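SusD homolog (Bacteroides thetaiotaomicron VPI-5482, PDB 3FDH) probably binds glycans at the cell surface as an outer-membrane lipoprotein of the SusD/RagB family, helping to deliver them for import. Local coordinates at residues T232-D235 with D236-A239; Y199-K202 with A203-T206; A356-E359 with A360-G364. All blocks are in the same frame, centred on the assembly; numbering follows the deposited sequence.

Contact 1: T232-D235 with D236-A239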
loop_
_atom_site.group_PDB
_atom_site.type_symbol
_atom_site.label_atom_id
_atom_site.label_comp_id
_atom_site.label_asym_id
_atom_site.label_seq_id
_atom_site.Cartn_x
_atom_site.Cartn_y
_atom_site.Cartn_z
ATOM N N THR A 232 1.516 -18.841 1.382
ATOM C CA THR A 232 0.576 -19.967 1.367
ATOM C C THR A 232 -0.644 -19.654 2.232
ATOM O O THR A 232 -1.667 -20.332 2.162
ATOM C CB THR A 232 1.219 -21.251 1.916
ATOM O OG1 THR A 232 1.494 -21.083 3.306
ATOM C CG2 THR A 232 2.517 -21.570 1.208
ATOM N N SER A 233 -0.488 -18.625 3.058
ATOM C CA SER A 233 -1.535 -18.125 3.950
ATOM C C SER A 233 -1.142 -16.768 4.508
ATOM O O SER A 233 -0.048 -16.273 4.261
ATOM C CB SER A 233 -1.762 -19.046 5.143
ATOM O OG SER A 233 -0.657 -18.955 6.022
ATOM N N ALA A 234 -2.051 -16.183 5.272
ATOM C CA ALA A 234 -1.791 -14.884 5.891
ATOM C C ALA A 234 -0.600 -15.013 6.840
ATOM O O ALA A 234 0.129 -14.066 7.124
ATOM C CB ALA A 234 -3.015 -14.360 6.612
ATOM N N ASP A 235 -0.361 -16.216 7.310
ATOM C CA ASP A 235 0.740 -16.393 8.237
ATOM C C ASP A 235 2.072 -16.184 7.572
ATOM O O ASP A 235 3.071 -15.925 8.226
ATOM C CB ASP A 235 0.676 -17.751 8.909
ATOM C CG ASP A 235 -0.465 -17.839 9.872
ATOM O OD1 ASP A 235 -0.902 -16.758 10.346
ATOM O OD2 ASP A 235 -0.925 -18.972 10.154
ATOM N N ASP A 236 2.071 -16.218 6.256
ATOM C CA ASP A 236 3.319 -16.090 5.536
ATOM C C ASP A 236 3.524 -14.664 5.106
ATOM O O ASP A 236 4.607 -14.289 4.615
ATOM C CB ASP A 236 3.312 -16.934 4.238
ATOM C CG ASP A 236 3.656 -18.373 4.454
ATOM O OD1 ASP A 236 4.077 -18.747 5.564
ATOM O OD2 ASP A 236 3.516 -19.147 3.483
ATOM N N GLN A 237 2.461 -13.877 5.233
ATOM C CA GLN A 237 2.488 -12.531 4.615
ATOM C C GLN A 237 3.521 -11.646 5.276
ATOM O O GLN A 237 3.945 -11.881 6.385
ATOM C CB GLN A 237 1.101 -11.884 4.580
ATOM C CG GLN A 237 0.664 -11.298 5.917
ATOM C CD GLN A 237 -0.791 -10.990 5.992
ATOM O OE1 GLN A 237 -1.473 -10.905 4.967
ATOM N NE2 GLN A 237 -1.305 -10.861 7.232
ATOM N N ALA A 238 3.954 -10.644 4.516
ATOM C CA ALA A 238 5.000 -9.708 4.958
ATOM C C ALA A 238 4.400 -8.600 5.807
ATOM O O ALA A 238 3.923 -7.590 5.303
ATOM C CB ALA A 238 5.719 -9.153 3.794
ATOM N N ALA A 239 4.419 -8.874 7.103
ATOM C CA ALA A 239 3.825 -8.007 8.098
ATOM C C ALA A 239 4.845 -7.544 9.099
ATOM O O ALA A 239 5.570 -8.319 9.674
ATOM C CB ALA A 239 2.707 -8.740 8.823
HETATM O O HOH W 1 0.274 -11.758 9.481
HETATM O O HOH W 2 3.291 -12.899 8.721
#
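Carboxylate oxygen OD2 of Asp236 is gripped twice by Thr232, four residues earlier. The backbone N of Thr232 donates to it at 2.9 Å from the anti side, 24° out of the carboxylate plane. The hydroxyl OG1 of Thr232 donates to the same OD2 at 2.8 Å, from well above that plane, and both donors come from one face. The first torsion of Asp236 (chi1 -83°) lays CG beside its own backbone N, which brings the carboxylate back to Thr232. Lys196 adds a salt bridge to OD2, so this buried acceptor has three partners and would probably be stabilised as an anion.

The turn between these residues is closed by two backbone bonds, Asp236 N to Ser233 O at 2.9 Å and Gln237 N to Ala234 O at 3.0 Å, the i to i+3 spacing of a 3-10 turn. Ser233 OG accepts from Asp235 N at 3.0 Å, two residues on, which makes an ST turn. Gln237 folds back beside Ala234: its NE2 lies 3.9 Å from Ala234 CB and donates to a water at 2.9 Å, while its OE1 accepts from Tyr335 N.

The turn lies in the connection from helix 216-228 to strand 238-240. Asp236 reaches helix 191-208 through Lys196, Ala238 packs on Phe197 of that helix, and Gln237 and Ala239 touch Leu331 of the antiparallel strand 330-331.

Contact 2: Y199-K202 with A203-T206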
loop_
_atom_site.group_PDB
_atom_site.type_symbol
_atom_site.label_atom_id
_atom_site.label_comp_id
_atom_site.label_asym_id
_atom_site.label_seq_id
_atom_site.Cartn_x
_atom_site.Cartn_y
_atom_site.Cartn_z
ATOM N N TYR A 199 9.148 -13.549 -4.176
ATOM C CA TYR A 199 8.318 -14.030 -5.302
ATOM C C TYR A 199 7.013 -13.298 -5.366
ATOM O O TYR A 199 6.458 -13.080 -6.433
ATOM C CB TYR A 199 8.051 -15.545 -5.243
ATOM C CG TYR A 199 9.186 -16.321 -5.841
ATOM C CD1 TYR A 199 9.438 -16.276 -7.214
ATOM C CD2 TYR A 199 10.023 -17.079 -5.046
ATOM C CE1 TYR A 199 10.487 -16.953 -7.766
ATOM C CE2 TYR A 199 11.081 -17.794 -5.601
ATOM C CZ TYR A 199 11.305 -17.719 -6.952
ATOM O OH TYR A 199 12.357 -18.424 -7.484
ATOM N N GLY A 200 6.526 -12.913 -4.200
ATOM C CA GLY A 200 5.258 -12.181 -4.106
ATOM C C GLY A 200 5.453 -10.864 -4.750
ATOM O O GLY A 200 4.578 -10.388 -5.524
ATOM N N LEU A 201 6.649 -10.295 -4.528
ATOM C CA LEU A 201 6.958 -8.956 -5.110
ATOM C C LEU A 201 7.156 -9.059 -6.630
ATOM O O LEU A 201 6.769 -8.177 -7.405
ATOM C CB LEU A 201 8.162 -8.304 -4.418
ATOM C CG LEU A 201 7.968 -7.824 -2.976
ATOM C CD1 LEU A 201 9.307 -7.333 -2.407
ATOM C CD2 LEU A 201 6.906 -6.741 -2.904
ATOM N N LYS A 202 7.742 -10.168 -7.065
ATOM C CA LYS A 202 7.867 -10.408 -8.487
ATOM C C LYS A 202 6.491 -10.466 -9.130
ATOM O O LYS A 202 6.290 -10.020 -10.241
ATOM C CB LYS A 202 8.677 -11.676 -8.817
ATOM C CG LYS A 202 10.195 -11.445 -8.611
ATOM C CD LYS A 202 11.103 -12.508 -9.195
ATOM C CE LYS A 202 11.231 -12.343 -10.669
ATOM N NZ LYS A 202 12.265 -13.216 -11.246
ATOM N N ALA A 203 5.525 -10.991 -8.421
ATOM C CA ALA A 203 4.167 -11.052 -8.963
ATOM C C ALA A 203 3.613 -9.639 -9.035
ATOM O O ALA A 203 3.090 -9.196 -10.066
ATOM C CB ALA A 203 3.285 -11.944 -8.126
ATOM N N ARG A 204 3.737 -8.905 -7.928
ATOM C CA ARG A 204 3.199 -7.534 -7.871
ATOM C C ARG A 204 3.760 -6.688 -8.985
ATOM O O ARG A 204 3.052 -5.946 -9.676
ATOM C CB ARG A 204 3.544 -6.868 -6.527
ATOM C CG ARG A 204 3.276 -5.359 -6.481
ATOM C CD ARG A 204 3.782 -4.733 -5.160
ATOM N NE ARG A 204 2.903 -4.945 -3.993
ATOM C CZ ARG A 204 3.128 -4.375 -2.813
ATOM N NH1 ARG A 204 4.195 -3.608 -2.634
ATOM N NH2 ARG A 204 2.285 -4.530 -1.825
ATOM N N TYR A 205 5.053 -6.821 -9.186
ATOM C CA TYR A 205 5.779 -5.944 -10.133
ATOM C C TYR A 205 5.621 -6.376 -11.583
ATOM O O TYR A 205 5.681 -5.558 -12.489
ATOM C CB TYR A 205 7.259 -5.800 -9.778
ATOM C CG TYR A 205 7.506 -5.264 -8.373
ATOM C CD1 TYR A 205 6.743 -4.225 -7.840
ATOM C CD2 TYR A 205 8.550 -5.758 -7.606
ATOM C CE1 TYR A 205 6.993 -3.750 -6.555
ATOM C CE2 TYR A 205 8.825 -5.273 -6.333
ATOM C CZ TYR A 205 8.044 -4.292 -5.801
ATOM O OH TYR A 205 8.336 -3.856 -4.525
ATOM N N THR A 206 5.394 -7.673 -11.781
ATOM C CA THR A 206 5.120 -8.181 -13.119
ATOM C C THR A 206 3.773 -7.628 -13.589
ATOM O O THR A 206 3.633 -7.100 -14.713
ATOM C CB THR A 206 5.177 -9.721 -13.184
ATOM O OG1 THR A 206 6.512 -10.144 -12.840
ATOM C CG2 THR A 206 4.802 -10.229 -14.603
#
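Leu201 and Tyr205, one helical turn apart, lie side by side and point the same way. With CG beside the backbone N in both (chi1 -70° and -57°) and one turn between them, the two chains leave the helix on the same side, and the leucine lies along the ring. Leu201 CB approaches ring atom CE2 of Tyr205 at 3.6 Å, and Leu201 CD2 comes equally near the phenolic OH of Tyr205. The root of the ring is close to the backbone as well: Tyr205 CD2 is 3.0 Å from Leu201 O, which approaches the ring obliquely while accepting the helical bond from Tyr205 N.

Arg204 takes the other course, with CG anti to its backbone N (chi1 168°). A bend at chi3 then brings its guanidinium round so that Leu201 CD2 lies over one face, 4.2 Å from Arg204 NH1. Beyond the two segments NH2 of this arginine forms a salt bridge with Glu337, tying a buried charge to helix 335-348.

All eight residues belong to helix 191-208, and their i to i+4 backbone bonds are those of a regular alpha-helix in the mainly helical SusD-like fold. Helices 106-127 and 154-171 cover the Tyr205 side through Tyr118, Ala121, Ile161 and Leu165, whereas Thr206 touches Val223 and Tyr226 of helix 216-228.

Thr206 OG1 reaches back to donate to Lys202 O at 2.6 Å. Thr206 N donates to the same oxygen at 2.9 Å, and the two donors arrive from opposite faces of the carbonyl plane. NZ of Lys202 forms a salt bridge with Asp166 of helix 154-171.

Contact 3: A356-E359 with A360-G364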
loop_
_atom_site.group_PDB
_atom_site.type_symbol
_atom_site.label_atom_id
_atom_site.label_comp_id
_atom_site.label_asym_id
_atom_site.label_seq_id
_atom_site.Cartn_x
_atom_site.Cartn_y
_atom_site.Cartn_z
ATOM N N ALA A 356 -9.831 -18.510 -6.370
ATOM C CA ALA A 356 -8.780 -17.563 -6.026
ATOM C C ALA A 356 -9.406 -16.310 -5.429
ATOM O O ALA A 356 -8.947 -15.781 -4.424
ATOM C CB ALA A 356 -7.926 -17.215 -7.245
ATOM N N LEU A 357 -10.459 -15.843 -6.076
ATOM C CA LEU A 357 -11.132 -14.636 -5.629
ATOM C C LEU A 357 -11.736 -14.857 -4.262
ATOM O O LEU A 357 -11.717 -13.978 -3.412
ATOM C CB LEU A 357 -12.228 -14.196 -6.616
ATOM C CG LEU A 357 -12.923 -12.867 -6.295
ATOM C CD1 LEU A 357 -11.995 -11.600 -6.300
ATOM C CD2 LEU A 357 -14.100 -12.649 -7.303
ATOM N N LYS A 358 -12.242 -16.053 -4.022
ATOM C CA LYS A 358 -12.885 -16.295 -2.729
ATOM C C LYS A 358 -11.840 -16.236 -1.631
ATOM O O LYS A 358 -12.050 -15.696 -0.542
ATOM C CB LYS A 358 -13.614 -17.629 -2.676
ATOM C CG LYS A 358 -14.298 -17.868 -1.338
ATOM C CD LYS A 358 -15.113 -19.134 -1.331
ATOM C CE LYS A 358 -15.990 -19.219 -0.085
ATOM N NZ LYS A 358 -16.856 -20.447 -0.001
ATOM N N GLU A 359 -10.704 -16.815 -1.931
ATOM C CA GLU A 359 -9.611 -16.870 -0.966
ATOM C C GLU A 359 -9.166 -15.453 -0.625
ATOM O O GLU A 359 -8.905 -15.108 0.550
ATOM C CB GLU A 359 -8.449 -17.679 -1.546
ATOM C CG GLU A 359 -7.287 -17.906 -0.622
ATOM C CD GLU A 359 -7.550 -18.953 0.440
ATOM O OE1 GLU A 359 -8.646 -19.551 0.417
ATOM O OE2 GLU A 359 -6.683 -19.146 1.324
ATOM N N ALA A 360 -9.173 -14.600 -1.646
ATOM C CA ALA A 360 -8.733 -13.215 -1.512
ATOM C C ALA A 360 -9.739 -12.371 -0.713
ATOM O O ALA A 360 -9.387 -11.639 0.189
ATOM C CB ALA A 360 -8.503 -12.587 -2.916
ATOM N N VAL A 361 -11.006 -12.531 -1.038
ATOM C CA VAL A 361 -12.095 -11.813 -0.345
ATOM C C VAL A 361 -12.169 -12.229 1.124
ATOM O O VAL A 361 -12.279 -11.375 2.012
ATOM C CB VAL A 361 -13.503 -12.079 -1.003
ATOM C CG1 VAL A 361 -14.629 -11.509 -0.167
ATOM C CG2 VAL A 361 -13.521 -11.547 -2.419
ATOM N N VAL A 362 -12.103 -13.522 1.386
ATOM C CA VAL A 362 -12.177 -14.006 2.762
ATOM C C VAL A 362 -10.957 -13.470 3.534
ATOM O O VAL A 362 -11.112 -12.887 4.593
ATOM C CB VAL A 362 -12.297 -15.561 2.853
ATOM C CG1 VAL A 362 -12.156 -16.073 4.296
ATOM C CG2 VAL A 362 -13.641 -16.045 2.244
ATOM N N ALA A 363 -9.755 -13.640 2.996
ATOM C CA ALA A 363 -8.558 -13.138 3.697
ATOM C C ALA A 363 -8.685 -11.635 3.959
ATOM O O ALA A 363 -8.294 -11.135 4.996
ATOM C CB ALA A 363 -7.260 -13.406 2.895
ATOM N N GLY A 364 -9.191 -10.901 2.986
ATOM C CA GLY A 364 -9.308 -9.434 3.141
ATOM C C GLY A 364 -10.253 -9.060 4.267
ATOM O O GLY A 364 -10.028 -8.117 5.011
#
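One apolar pair, Leu357 with Val361, and one contact of an aliphatic stem, Lys358 with Val362, are each spaced by four residues. Leu357 CG is 4.1 Å from Val361 CG2, and the two side chains cross at a slant. The Lys358 and Val362 side chains instead run alongside each other, with Lys358 CG likewise 4.1 Å from Val362 CG2. In both valines CG1 is anti to the backbone N (chi1 171° in each), which leaves CG2 as the branch that turns back toward the preceding turn. There each CG2 also rests on a carbonyl oxygen: Val361 CG2 lies 3.2 Å from Leu357 O, and Val362 CG2 lies at the same distance from Lys358 O.

Backbone hydrogen bonds form the second group, four in succession from residue i+4 to i. Val361 N to Leu357 O and Val362 N to Lys358 O are both 2.9 Å long. Ala360 N to Ala356 O, at 3.0 Å, precedes them, and Ala363 N to Glu359 O completes the series. This unbroken run is the mark of regular alpha-helix.

The charged ends find their partners on other helices. Lys358, extended beyond CG, carries NZ to a salt bridge with Asp401, while Glu359 accepts through OE2 from Tyr335 OH.

Helix 354-379 packs among three others in the mainly helical SusD-like fold, whose family belongs to the TPR clan. Its Ala360 side faces Met339 and Phe340 of helix 335-348, the preceding helix in the chain. Leu357 also reaches Val404 and Tyr408 of helix 393-410 and joins Val361 against Gln419 of helix 412-423, whereas Lys358 and Val362 meet Phe400 and Ala396 of helix 393-410.

Along the chain contact 2 comes first, on helix 191-208, then contact 1 in the turn after helix 216-228, and last contact 3 on helix 354-379. The centres of contacts 1 and 2 lie about 15 Å apart. Between the centres of contacts 1 and 3 the distance is about 13 Å. The centres of contacts 2 and 3 are about 18 Å apart, and none of the three touches another. Contact 1 rests against helix 191-208, the helix that carries contact 2. Residues at the start of helix 335-348 bond to side chains of all three contacts, bringing together a loop-to-strand turn and two helices far apart in sequence within the SusD-like family region.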